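Side-chain contacts in prenyltransference for protein (Lavandula lanata, PDB 5HC8), which probably joins two dimethylallyl diphosphate units head-to-middle into lavandulyl diphosphate, as a prenyltransferase of the cis-prenyl (undecaprenyl diphosphate synthase) family: residues F70-S73 / K74-D78; G37-T40 / G41-W45; A64-P67 / Q68-N71; L80-I83 / Y84-F87; K218-P221 / D222-E225. One frame throughout, in Å; residues are numbered along the deposited sequence.

Contact 1 of 5, residues F70-S73 / K74-D78; sequences FNRS and KMEVD. With PIS (trihydrogen thiodiphosphate), chain C; 61G (2-methylbuta-1,3-diene), chain D; ISY (3-methylbut-3-enylsulfanyl(phosphonooxy)phosphinic acid), chain F.
Arg-72 NH1 divides its hydrogen bonds between Glu-76, four residues on in the first turn of helix 74-89, and the bound thiodiphosphate. It donates to Glu-76 OE2 at 2.9 Å, a salt bridge met nearly along the C-O axis of the acceptor, and to O6 of the thiodiphosphate, 2.7 Å from Arg-72 NH1. Both acceptors lie at the edge of the guanidinium, whose plane stands 80° from that of the carboxylate, while CAC of the methylbutadiene sits over one face. The arginine chain reaches this place fully extended from CG to NE (chi2 -173°, chi3 -174°), and NE is tied to the carbonyl of Gly-243 of the second subunit. Glu-76 OE2 is also bridged by Arg-24. Ser-73 then caps helix 74-89: its OG accepts from Glu-76 N at 3.2 Å, and its carbonyl takes Val-77 N at 3.1 Å. Farther out, Val-77 CG2 rests 4.0 Å from Arg-72 CB, and Phe-70 CD1 meets Val-77 CG1 at 4.3 Å. With an alanine here instead of Arg-72, thiodiphosphate O6 would probably lose this donor and Glu-76 OE2 this salt-bridge mate. The capped helix start thus presents a carboxylate that probably helps to orient an arginine for anion binding.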
# COMPACT_ATOMS: atom_id res chain seq x y z
N PHE A 70 -16.58 -4.43 -10.98
CA PHE A 70 -17.57 -4.23 -12.06
C PHE A 70 -17.41 -5.24 -13.23
O PHE A 70 -18.29 -5.34 -14.07
CB PHE A 70 -17.56 -2.79 -12.59
CG PHE A 70 -18.24 -1.83 -11.68
CD1 PHE A 70 -19.61 -1.68 -11.72
CD2 PHE A 70 -17.53 -1.13 -10.71
CE1 PHE A 70 -20.26 -0.83 -10.86
CE2 PHE A 70 -18.17 -0.25 -9.85
CZ PHE A 70 -19.53 -0.08 -9.94
N ASN A 71 -16.29 -5.96 -13.26
CA ASN A 71 -16.00 -6.99 -14.24
C ASN A 71 -16.50 -8.34 -13.85
O ASN A 71 -16.22 -9.35 -14.54
CB ASN A 71 -14.49 -7.06 -14.49
CG ASN A 71 -14.01 -5.93 -15.36
OD1 ASN A 71 -14.78 -5.30 -16.06
ND2 ASN A 71 -12.69 -5.67 -15.33
N ARG A 72 -17.24 -8.40 -12.76
CA ARG A 72 -17.93 -9.64 -12.37
C ARG A 72 -19.21 -9.72 -13.18
O ARG A 72 -19.50 -8.80 -13.95
CB ARG A 72 -18.25 -9.67 -10.88
CG ARG A 72 -16.93 -9.70 -10.06
CD ARG A 72 -17.23 -9.91 -8.59
NE ARG A 72 -16.03 -9.82 -7.79
CZ ARG A 72 -15.93 -10.24 -6.52
NH1 ARG A 72 -16.95 -10.81 -5.87
NH2 ARG A 72 -14.77 -10.07 -5.90
N SER A 73 -19.96 -10.79 -13.00
CA SER A 73 -21.19 -10.97 -13.75
C SER A 73 -22.19 -9.87 -13.42
O SER A 73 -22.22 -9.32 -12.29
CB SER A 73 -21.82 -12.35 -13.51
OG SER A 73 -22.65 -12.34 -12.38
N LYS A 74 -23.05 -9.55 -14.39
CA LYS A 74 -24.01 -8.53 -14.19
C LYS A 74 -24.92 -8.82 -13.07
O LYS A 74 -25.31 -7.94 -12.25
CB LYS A 74 -24.82 -8.28 -15.43
CG LYS A 74 -25.75 -7.09 -15.24
CD LYS A 74 -25.98 -6.29 -16.53
CE LYS A 74 -27.26 -6.70 -17.22
NZ LYS A 74 -28.45 -6.24 -16.46
N MET A 75 -25.32 -10.07 -12.94
CA MET A 75 -26.29 -10.34 -11.91
C MET A 75 -25.67 -10.27 -10.49
O MET A 75 -26.34 -9.83 -9.57
CB MET A 75 -27.01 -11.63 -12.16
CG MET A 75 -26.15 -12.86 -12.14
SD MET A 75 -26.91 -14.02 -11.00
CE MET A 75 -26.13 -13.46 -9.50
N GLU A 76 -24.42 -10.69 -10.35
CA GLU A 76 -23.71 -10.62 -9.05
C GLU A 76 -23.59 -9.16 -8.61
O GLU A 76 -23.88 -8.83 -7.46
CB GLU A 76 -22.33 -11.24 -9.15
CG GLU A 76 -21.61 -11.18 -7.80
CD GLU A 76 -20.40 -12.05 -7.74
OE1 GLU A 76 -20.38 -13.00 -8.53
OE2 GLU A 76 -19.49 -11.83 -6.87
N VAL A 77 -23.11 -8.32 -9.52
CA VAL A 77 -22.97 -6.93 -9.23
C VAL A 77 -24.34 -6.29 -8.87
O VAL A 77 -24.44 -5.45 -7.94
CB VAL A 77 -22.29 -6.18 -10.41
CG1 VAL A 77 -22.35 -4.69 -10.23
CG2 VAL A 77 -20.86 -6.66 -10.65
N ASP A 78 -25.42 -6.67 -9.56
CA ASP A 78 -26.72 -6.03 -9.33
C ASP A 78 -27.28 -6.46 -7.99
O ASP A 78 -27.82 -5.64 -7.25
CB ASP A 78 -27.77 -6.28 -10.46
CG ASP A 78 -27.33 -5.70 -11.83
OD1 ASP A 78 -26.41 -4.82 -11.93
OD2 ASP A 78 -27.89 -6.16 -12.85
P1 PIS C . -14.38 -14.65 -2.78
O1 PIS C . -15.66 -13.70 -2.93
P2 PIS C . -15.82 -12.14 -2.65
S1 PIS C . -14.49 -11.51 -3.39
O2 PIS C . -13.12 -13.91 -2.28
O3 PIS C . -14.74 -15.81 -1.86
O4 PIS C . -15.75 -12.03 -1.17
O5 PIS C . -14.06 -15.08 -4.25
O6 PIS C . -17.20 -11.72 -3.35
CAC 61G D . -16.92 -7.08 -3.47
CAE 61G D . -17.82 -7.67 -2.36
CAB 61G D . -18.90 -6.94 -1.60
CAD 61G D . -17.50 -8.97 -1.89
CAA 61G D . -16.45 -9.58 -2.62
P1 ISY F . -8.94 -9.87 -5.25
O2 ISY F . -10.21 -8.80 -5.17
P3 ISY F . -11.55 -8.93 -4.36
O4 ISY F . -8.87 -10.78 -3.96
O5 ISY F . -7.57 -9.19 -5.53
O6 ISY F . -9.27 -10.75 -6.45
O7 ISY F . -12.01 -10.34 -4.30
O8 ISY F . -12.58 -7.84 -4.93
S9 ISY F . -11.00 -8.45 -2.35
C10 ISY F . -11.04 -6.67 -2.42
C11 ISY F . -12.26 -6.37 -1.57
C12 ISY F . -13.32 -5.41 -2.03
C13 ISY F . -14.45 -5.16 -1.15
C14 ISY F . -13.34 -4.87 -3.41

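Contact 2 of 5, residues G37-T40 / G41-W45; sequences GHQT and GVNNW. With PIS (trihydrogen thiodiphosphate), chain C.
His-38 serves the ligand with its ring and the helix with its carbonyl. NE2 donates over 2.9 Å to O6 of the thiodiphosphate, an oxygen that Arg-72 NH1 grips as well. That bond is almost straight, 176° at the hydrogen, and the oxygen lies in the ring plane. CB points away from the following turn of helix 34-54, and with CG anti to the carbonyl carbon (chi1 -68°) the ring extends to the ligand; Glu-76 and Leu-80 of helix 74-89 touch it. His-38 O, meanwhile, accepts the backbone N-H of Val-42 at 3.0 Å, and CG2 of the same valine presses against this oxygen at 3.1 Å. On another flank of the helix, Gln-39 bends at chi2 and brings NE2 to Asn-43 OD1 at 3.2 Å, a weak hydrogen bond between amide planes 25° apart. Between the same two residues, the carbonyl of Gln-39 accepts Asn-43 N at 3.0 Å. Val-42 CG1 also lies over one face of the Trp-45 indole, toward its rim. One turn of helix therefore supplies a neutral amide pair on one flank and a directional N-H donor to a phosphate oxygen on another, the latter joining an arginine in holding the anion.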
# COMPACT_ATOMS: atom_id res chain seq x y z
N GLY A 37 -24.05 -15.71 0.58
CA GLY A 37 -22.73 -15.30 1.14
C GLY A 37 -22.64 -13.81 1.30
O GLY A 37 -22.35 -13.29 2.38
N HIS A 38 -22.89 -13.10 0.22
CA HIS A 38 -22.91 -11.64 0.31
C HIS A 38 -23.90 -11.04 1.28
O HIS A 38 -23.60 -10.05 1.93
CB HIS A 38 -23.14 -11.05 -1.05
CG HIS A 38 -22.00 -11.26 -1.97
ND1 HIS A 38 -22.17 -11.47 -3.32
CD2 HIS A 38 -20.66 -11.27 -1.75
CE1 HIS A 38 -20.97 -11.60 -3.89
NE2 HIS A 38 -20.04 -11.47 -2.95
N GLN A 39 -25.11 -11.61 1.37
CA GLN A 39 -26.11 -11.05 2.23
C GLN A 39 -25.73 -11.30 3.69
O GLN A 39 -25.98 -10.45 4.54
CB GLN A 39 -27.52 -11.66 1.95
CG GLN A 39 -28.60 -11.11 2.82
CD GLN A 39 -28.85 -9.65 2.57
OE1 GLN A 39 -29.49 -9.27 1.59
NE2 GLN A 39 -28.34 -8.80 3.47
N THR A 40 -25.14 -12.47 3.95
CA THR A 40 -24.76 -12.81 5.34
C THR A 40 -23.55 -11.95 5.78
O THR A 40 -23.46 -11.50 6.93
CB THR A 40 -24.69 -14.34 5.68
OG1 THR A 40 -23.44 -14.76 6.21
CG2 THR A 40 -25.12 -15.23 4.63
N GLY A 41 -22.70 -11.65 4.82
CA GLY A 41 -21.66 -10.67 5.06
C GLY A 41 -22.19 -9.32 5.42
O GLY A 41 -21.77 -8.76 6.43
N VAL A 42 -23.13 -8.78 4.63
CA VAL A 42 -23.56 -7.44 4.83
C VAL A 42 -24.31 -7.33 6.15
O VAL A 42 -24.21 -6.31 6.84
CB VAL A 42 -24.38 -6.88 3.67
CG1 VAL A 42 -24.75 -5.42 3.91
CG2 VAL A 42 -23.56 -6.96 2.40
N ASN A 43 -24.99 -8.41 6.54
CA ASN A 43 -25.64 -8.46 7.86
C ASN A 43 -24.71 -8.34 9.04
O ASN A 43 -25.15 -7.96 10.10
CB ASN A 43 -26.47 -9.73 8.02
CG ASN A 43 -27.72 -9.74 7.14
OD1 ASN A 43 -28.17 -8.71 6.62
ND2 ASN A 43 -28.27 -10.91 6.95
N ASN A 44 -23.41 -8.64 8.87
CA ASN A 44 -22.44 -8.45 9.93
C ASN A 44 -22.08 -7.00 10.16
O ASN A 44 -21.63 -6.64 11.24
CB ASN A 44 -21.14 -9.23 9.66
CG ASN A 44 -21.34 -10.72 9.55
OD1 ASN A 44 -20.57 -11.43 8.91
ND2 ASN A 44 -22.39 -11.20 10.15
N TRP A 45 -22.22 -6.16 9.13
CA TRP A 45 -21.70 -4.79 9.21
C TRP A 45 -22.22 -4.00 10.40
O TRP A 45 -21.46 -3.32 11.08
CB TRP A 45 -21.93 -4.04 7.94
CG TRP A 45 -21.28 -4.53 6.70
CD1 TRP A 45 -20.53 -5.66 6.54
CD2 TRP A 45 -21.38 -3.94 5.44
NE1 TRP A 45 -20.13 -5.75 5.27
CE2 TRP A 45 -20.65 -4.73 4.55
CE3 TRP A 45 -22.06 -2.82 4.94
CZ2 TRP A 45 -20.58 -4.47 3.20
CZ3 TRP A 45 -21.97 -2.55 3.60
CH2 TRP A 45 -21.24 -3.37 2.76
P1 PIS C . -14.38 -14.65 -2.78
O1 PIS C . -15.66 -13.70 -2.93
P2 PIS C . -15.82 -12.14 -2.65
S1 PIS C . -14.49 -11.51 -3.39
O2 PIS C . -13.12 -13.91 -2.28
O3 PIS C . -14.74 -15.81 -1.86
O4 PIS C . -15.75 -12.03 -1.17
O5 PIS C . -14.06 -15.08 -4.25
O6 PIS C . -17.20 -11.72 -3.35

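Contact 3 of 5, residues A64-P67 / Q68-N71; sequences ALSP and QNFN. With ISY (3-methylbut-3-enylsulfanyl(phosphonooxy)phosphinic acid), chain F; 61G (2-methylbuta-1,3-diene), chain D.
Asn-69 uses both ends of its amide within a single turn, one for the chain and one for the bound thiolo-diphosphate ISY, probably a substrate analogue. OD1 accepts the backbone N-H of Ser-66 at 3.0 Å, the donor standing well above the carbonyl plane, and ND2 donates to O8 of ISY at 2.9 Å. The first bond probably fixes the rotation of the amide, so that the second points at the ligand; ND2 also reaches the carbonyl of Gly-243 of the second subunit. Ser-66 returns the grip. Its OG, placed between the backbone N and the carbonyl carbon (chi1 74°), accepts Asn-69 N at 3.1 Å. In the next layer, Leu-65 divides its methyls: CD1 packs on Asn-69 CB at 3.6 Å, while CD2 meets Phe-70 CZ, also at 3.6 Å, the two side chains crossing at about a right angle. Phe-70 is anchored in turn by its N-H, which Pro-67 O accepts at 3.0 Å, and by Arg-112 through a cation-pi contact. Reciprocal bonds between serine and asparagine, with a 3-10 turn behind them, thus shape the loop after strand 59-65 that lines the prenyl diphosphate pocket of this cis-prenyltransferase fold.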
# COMPACT_ATOMS: atom_id res chain seq x y z
N ALA A 64 -16.55 -1.92 0.15
CA ALA A 64 -17.60 -2.86 -0.34
C ALA A 64 -17.49 -3.15 -1.85
O ALA A 64 -18.00 -4.14 -2.36
CB ALA A 64 -18.97 -2.33 -0.04
N LEU A 65 -16.86 -2.24 -2.60
CA LEU A 65 -16.92 -2.46 -4.04
C LEU A 65 -15.80 -1.67 -4.66
O LEU A 65 -15.72 -0.50 -4.45
CB LEU A 65 -18.27 -2.02 -4.55
CG LEU A 65 -18.47 -2.43 -6.01
CD1 LEU A 65 -18.92 -3.87 -6.13
CD2 LEU A 65 -19.49 -1.52 -6.68
N SER A 66 -14.94 -2.37 -5.37
CA SER A 66 -13.88 -1.80 -6.18
C SER A 66 -14.27 -1.58 -7.64
O SER A 66 -15.26 -2.18 -8.10
CB SER A 66 -12.62 -2.72 -6.17
OG SER A 66 -12.80 -3.88 -6.97
N PRO A 67 -13.47 -0.78 -8.39
CA PRO A 67 -13.78 -0.67 -9.83
C PRO A 67 -13.65 -2.01 -10.53
O PRO A 67 -14.47 -2.36 -11.37
CB PRO A 67 -12.73 0.29 -10.36
CG PRO A 67 -12.41 1.15 -9.15
CD PRO A 67 -12.43 0.17 -7.98
N GLN A 68 -12.60 -2.75 -10.17
CA GLN A 68 -12.40 -4.10 -10.68
C GLN A 68 -13.59 -5.03 -10.54
O GLN A 68 -13.88 -5.85 -11.44
CB GLN A 68 -11.16 -4.72 -10.01
CG GLN A 68 -9.80 -4.11 -10.43
CD GLN A 68 -9.53 -2.66 -9.95
OE1 GLN A 68 -10.00 -2.24 -8.88
NE2 GLN A 68 -8.84 -1.86 -10.80
N ASN A 69 -14.30 -4.93 -9.41
CA ASN A 69 -15.47 -5.69 -9.18
C ASN A 69 -16.57 -5.53 -10.25
O ASN A 69 -17.45 -6.39 -10.33
CB ASN A 69 -16.14 -5.33 -7.86
CG ASN A 69 -15.39 -5.81 -6.60
OD1 ASN A 69 -15.62 -5.27 -5.47
ND2 ASN A 69 -14.59 -6.85 -6.74
N PHE A 70 -16.58 -4.43 -10.98
CA PHE A 70 -17.57 -4.23 -12.06
C PHE A 70 -17.41 -5.24 -13.23
O PHE A 70 -18.29 -5.34 -14.07
CB PHE A 70 -17.56 -2.79 -12.59
CG PHE A 70 -18.24 -1.83 -11.68
CD1 PHE A 70 -19.61 -1.68 -11.72
CD2 PHE A 70 -17.53 -1.13 -10.71
CE1 PHE A 70 -20.26 -0.83 -10.86
CE2 PHE A 70 -18.17 -0.25 -9.85
CZ PHE A 70 -19.53 -0.08 -9.94
N ASN A 71 -16.29 -5.96 -13.26
CA ASN A 71 -16.00 -6.99 -14.24
C ASN A 71 -16.50 -8.34 -13.85
O ASN A 71 -16.22 -9.35 -14.54
CB ASN A 71 -14.49 -7.06 -14.49
CG ASN A 71 -14.01 -5.93 -15.36
OD1 ASN A 71 -14.78 -5.30 -16.06
ND2 ASN A 71 -12.69 -5.67 -15.33
P1 ISY F . -8.94 -9.87 -5.25
O2 ISY F . -10.21 -8.80 -5.17
P3 ISY F . -11.55 -8.93 -4.36
O4 ISY F . -8.87 -10.78 -3.96
O5 ISY F . -7.57 -9.19 -5.53
O6 ISY F . -9.27 -10.75 -6.45
O7 ISY F . -12.01 -10.34 -4.30
O8 ISY F . -12.58 -7.84 -4.93
S9 ISY F . -11.00 -8.45 -2.35
C10 ISY F . -11.04 -6.67 -2.42
C11 ISY F . -12.26 -6.37 -1.57
C12 ISY F . -13.32 -5.41 -2.03
C13 ISY F . -14.45 -5.16 -1.15
C14 ISY F . -13.34 -4.87 -3.41
CAC 61G D . -16.92 -7.08 -3.47
CAE 61G D . -17.82 -7.67 -2.36
CAB 61G D . -18.90 -6.94 -1.60
CAD 61G D . -17.50 -8.97 -1.89
CAA 61G D . -16.45 -9.58 -2.62

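Contact 4 of 5, residues L80-I83 / Y84-F87; sequences LMRI and YEDF. With 61G (2-methylbuta-1,3-diene), chain D.
Four successive backbone bonds, from Tyr-84 N to Leu-80 O through Phe-87 N to Ile-83 O, carry helix 74-89 through this stretch with regular i to i+4 spacing. Tyr-84 folds back along the preceding turn, its CG anti to the carbonyl carbon (chi1 -62°), which brings one ring face over Leu-80 O, 3.2 Å from the plane and offset toward the rim. Leu-80 runs beside it in the same direction: CB approaches Tyr-84 CE2 at 4.1 Å, and CD2 comes to 3.6 Å from Tyr-84 OH. The methylbutadiene lies ahead, its CAB 3.9 Å from Leu-80 CD2; Tyr-84 also lines this pocket, but its modelled approach to the ligand is too short to be trusted. The Ile-83 and Tyr-84 side chains cross obliquely, CG2 of Ile-83 coming 4.1 Å from CD1 of Tyr-84. Behind these residues stands helix 34-54, with His-38 against Leu-80 and Trp-45 against both Tyr-84 and Phe-87.

A different flank of the helix is charged. Arg-82 bends at chi2 and chi3 to lie alongside Glu-85, and its NH2 donates to Glu-85 OE2 at 3.3 Å on the syn side of the carboxylate; the bond from Arg-82 NE to the same oxygen is weak. Tyr-116 adds a cation-pi partner for the arginine. A water bridges the next turn, donating to Ile-83 O at 3.0 Å and to Asp-86 OD2 at 2.7 Å. Chemistry is therefore sorted around the helix: the ion pair takes one flank, the water-bridged carbonyl and Asp-86 another, and Leu-80 and Tyr-84 reach toward the hydrocarbon ligand.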
# COMPACT_ATOMS: atom_id res chain seq x y z
N LEU A 80 -25.39 -7.26 -5.33
CA LEU A 80 -24.63 -6.42 -4.39
C LEU A 80 -25.23 -5.02 -4.27
O LEU A 80 -25.38 -4.52 -3.20
CB LEU A 80 -23.15 -6.34 -4.84
CG LEU A 80 -22.35 -7.64 -4.62
CD1 LEU A 80 -20.96 -7.52 -5.23
CD2 LEU A 80 -22.27 -7.99 -3.14
N MET A 81 -25.51 -4.37 -5.39
CA MET A 81 -26.04 -3.02 -5.34
C MET A 81 -27.34 -3.00 -4.54
O MET A 81 -27.61 -2.07 -3.80
CB MET A 81 -26.34 -2.48 -6.75
CG MET A 81 -25.19 -2.28 -7.74
SD MET A 81 -23.87 -1.30 -7.09
CE MET A 81 -22.86 -1.21 -8.57
N ARG A 82 -28.18 -4.00 -4.73
CA ARG A 82 -29.50 -4.03 -4.07
C ARG A 82 -29.36 -4.25 -2.55
O ARG A 82 -30.01 -3.62 -1.73
CB ARG A 82 -30.34 -5.14 -4.75
CG ARG A 82 -31.77 -4.82 -5.09
CD ARG A 82 -31.93 -4.03 -6.38
NE ARG A 82 -32.68 -2.80 -6.10
CZ ARG A 82 -33.30 -2.02 -6.99
NH1 ARG A 82 -33.32 -2.32 -8.29
NH2 ARG A 82 -33.92 -0.92 -6.56
N ILE A 83 -28.45 -5.14 -2.17
CA ILE A 83 -28.16 -5.41 -0.81
C ILE A 83 -27.64 -4.18 -0.13
O ILE A 83 -27.97 -3.95 1.04
CB ILE A 83 -27.07 -6.46 -0.70
CG1 ILE A 83 -27.64 -7.82 -0.97
CG2 ILE A 83 -26.54 -6.49 0.71
CD1 ILE A 83 -26.54 -8.87 -0.88
N TYR A 84 -26.82 -3.40 -0.85
CA TYR A 84 -26.28 -2.18 -0.26
C TYR A 84 -27.39 -1.14 -0.06
O TYR A 84 -27.36 -0.39 0.90
CB TYR A 84 -25.05 -1.62 -1.02
CG TYR A 84 -23.89 -2.62 -1.01
CD1 TYR A 84 -23.77 -3.56 0.01
CD2 TYR A 84 -22.96 -2.67 -2.04
CE1 TYR A 84 -22.77 -4.49 0.01
CE2 TYR A 84 -21.95 -3.61 -2.02
CZ TYR A 84 -21.88 -4.49 -1.00
OH TYR A 84 -20.89 -5.46 -0.91
N GLU A 85 -28.32 -1.06 -1.00
CA GLU A 85 -29.44 -0.15 -0.83
C GLU A 85 -30.23 -0.50 0.41
O GLU A 85 -30.59 0.33 1.22
CB GLU A 85 -30.38 -0.25 -2.03
CG GLU A 85 -31.59 0.67 -1.87
CD GLU A 85 -32.60 0.53 -3.01
OE1 GLU A 85 -33.22 1.54 -3.39
OE2 GLU A 85 -32.73 -0.57 -3.55
N ASP A 86 -30.53 -1.76 0.53
CA ASP A 86 -31.23 -2.25 1.69
C ASP A 86 -30.46 -1.95 2.97
O ASP A 86 -31.07 -1.59 3.98
CB ASP A 86 -31.48 -3.74 1.50
CG ASP A 86 -32.10 -4.39 2.70
OD1 ASP A 86 -33.23 -4.02 3.06
OD2 ASP A 86 -31.47 -5.30 3.28
N PHE A 87 -29.11 -2.12 2.95
CA PHE A 87 -28.31 -1.89 4.17
C PHE A 87 -28.41 -0.43 4.63
O PHE A 87 -28.58 -0.15 5.83
CB PHE A 87 -26.83 -2.33 3.94
CG PHE A 87 -25.86 -1.75 4.95
CD1 PHE A 87 -25.71 -2.33 6.21
CD2 PHE A 87 -25.10 -0.65 4.63
CE1 PHE A 87 -24.82 -1.81 7.14
CE2 PHE A 87 -24.19 -0.11 5.55
CZ PHE A 87 -24.06 -0.68 6.80
CAC 61G D . -16.92 -7.08 -3.47
CAE 61G D . -17.82 -7.67 -2.36
CAB 61G D . -18.90 -6.94 -1.60
CAD 61G D . -17.50 -8.97 -1.89
CAA 61G D . -16.45 -9.58 -2.62
O HOH W 1 -28.78 -5.83 3.20

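Contact 5 of 5, residues K218-P221 / D222-E225; sequences KLFP and DFGE
Phe-220 and Phe-223 both set CG anti to the backbone N (chi1 -167° and -171°), and because a tight turn separates them, the two rings leave the chain close together. Their planes are near parallel, 16° apart, but slid so far that they barely overlap, with centroids 5.2 Å from each other. Phe-220 CE1 touches Phe-223 CD1 at 3.6 Å, and Phe-220 CD1 packs against Phe-223 CB. The turn itself is drawn in by two backbone bonds: Asp-222 N to Leu-219 O at 2.7 Å, and Phe-223 N to Phe-220 O at 2.9 Å. In both, the donor stands above the carbonyl plane, consistent with the tight curl of the 3-10 turn that starts at Phe-220.

The carboxylate of Asp-222 ties the turn to its surroundings. A water donates to its OD2 at 2.7 Å and accepts from Leu-219 N at 2.8 Å, closing a bridge back across the turn, while OD1 takes the indole N-H of Trp-26. Lys-218 passes at about a right angle to Asp-222, but its amine is engaged in a salt bridge with Asp-227. Ile-48 of helix 34-54 backs both phenylalanines, and Pro-221 abuts Thr-40 of the same helix. Replacing Phe-220 by the smaller alanine is likely to open a gap beside Ile-48 and leave the Phe-223 ring without its slid-apart neighbour, freer to turn. Polar and apolar groups thus share the work: backbone, water and aspartate secure the curl, and the aromatic pair seats the loop between strand 212-215 and helix 225-237 against helix 34-54.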
# COMPACT_ATOMS: atom_id res chain seq x y z
N LYS A 218 -10.22 -15.82 8.52
CA LYS A 218 -11.67 -15.86 8.62
C LYS A 218 -12.36 -15.30 7.42
O LYS A 218 -12.06 -14.22 7.02
CB LYS A 218 -12.18 -15.09 9.84
CG LYS A 218 -12.08 -15.88 11.11
CD LYS A 218 -13.46 -16.02 11.75
CE LYS A 218 -13.33 -16.78 13.03
NZ LYS A 218 -14.29 -16.19 13.99
N LEU A 219 -13.35 -16.03 6.90
CA LEU A 219 -14.10 -15.60 5.74
C LEU A 219 -15.12 -14.57 6.21
O LEU A 219 -15.69 -14.67 7.31
CB LEU A 219 -14.76 -16.82 5.05
CG LEU A 219 -13.85 -17.97 4.61
CD1 LEU A 219 -14.73 -19.02 3.94
CD2 LEU A 219 -12.70 -17.52 3.70
N PHE A 220 -15.32 -13.52 5.44
CA PHE A 220 -16.02 -12.40 6.04
C PHE A 220 -17.46 -12.75 6.55
O PHE A 220 -17.92 -12.13 7.51
CB PHE A 220 -16.14 -11.21 5.17
CG PHE A 220 -16.58 -9.98 5.95
CD1 PHE A 220 -15.69 -9.31 6.76
CD2 PHE A 220 -17.88 -9.54 5.89
CE1 PHE A 220 -16.09 -8.24 7.52
CE2 PHE A 220 -18.26 -8.43 6.62
CZ PHE A 220 -17.37 -7.79 7.43
N PRO A 221 -18.19 -13.66 5.87
CA PRO A 221 -19.48 -13.99 6.50
C PRO A 221 -19.37 -14.52 7.95
O PRO A 221 -20.36 -14.45 8.69
CB PRO A 221 -20.05 -15.05 5.56
CG PRO A 221 -19.55 -14.67 4.24
CD PRO A 221 -18.08 -14.27 4.55
N ASP A 222 -18.21 -15.06 8.32
CA ASP A 222 -17.95 -15.54 9.71
C ASP A 222 -17.37 -14.46 10.64
O ASP A 222 -17.15 -14.71 11.82
CB ASP A 222 -17.02 -16.76 9.70
CG ASP A 222 -17.65 -17.98 9.06
OD1 ASP A 222 -18.88 -18.13 9.21
OD2 ASP A 222 -16.92 -18.73 8.37
N PHE A 223 -17.18 -13.25 10.11
CA PHE A 223 -16.43 -12.22 10.79
C PHE A 223 -17.37 -11.41 11.64
O PHE A 223 -18.31 -10.83 11.15
CB PHE A 223 -15.80 -11.28 9.74
CG PHE A 223 -14.83 -10.30 10.31
CD1 PHE A 223 -15.28 -9.12 10.88
CD2 PHE A 223 -13.46 -10.54 10.27
CE1 PHE A 223 -14.40 -8.16 11.39
CE2 PHE A 223 -12.59 -9.59 10.80
CZ PHE A 223 -13.06 -8.41 11.36
N GLY A 224 -17.11 -11.36 12.92
CA GLY A 224 -17.97 -10.61 13.82
C GLY A 224 -17.26 -9.69 14.74
O GLY A 224 -16.06 -9.34 14.53
N GLU A 225 -17.96 -9.33 15.80
CA GLU A 225 -17.40 -8.41 16.76
C GLU A 225 -16.09 -8.93 17.40
O GLU A 225 -15.18 -8.13 17.68
CB GLU A 225 -18.39 -8.04 17.82
CG GLU A 225 -19.63 -7.39 17.27
CD GLU A 225 -20.60 -6.98 18.39
OE1 GLU A 225 -21.76 -7.36 18.27
OE2 GLU A 225 -20.20 -6.25 19.33
O HOH W 2 -14.20 -18.38 8.23

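How the contacts relate
Along the chain the order is contact 2, contact 3, contact 1, contact 4 and contact 5, with contacts 3 and 1 sharing Phe-70 and Asn-71. Contact 3 leaves strand 59-65 of the parallel sheet, contact 1 starts helix 74-89, and contact 4 continues that helix, its centre about 13 Å from that of contact 1. Contact 2, on helix 34-54, lies about 10 Å from contact 4 and 9 Å from contact 5, measured between centres, and touches both. Contacts 1 and 5 do not meet, their nearest atoms being about 11 Å apart. Contacts 1 to 4 converge on the bound ligands, whereas contact 5 packs against helices 34-54 and 23-30, its Leu-219 side chain still about 6 Å from the thiodiphosphate.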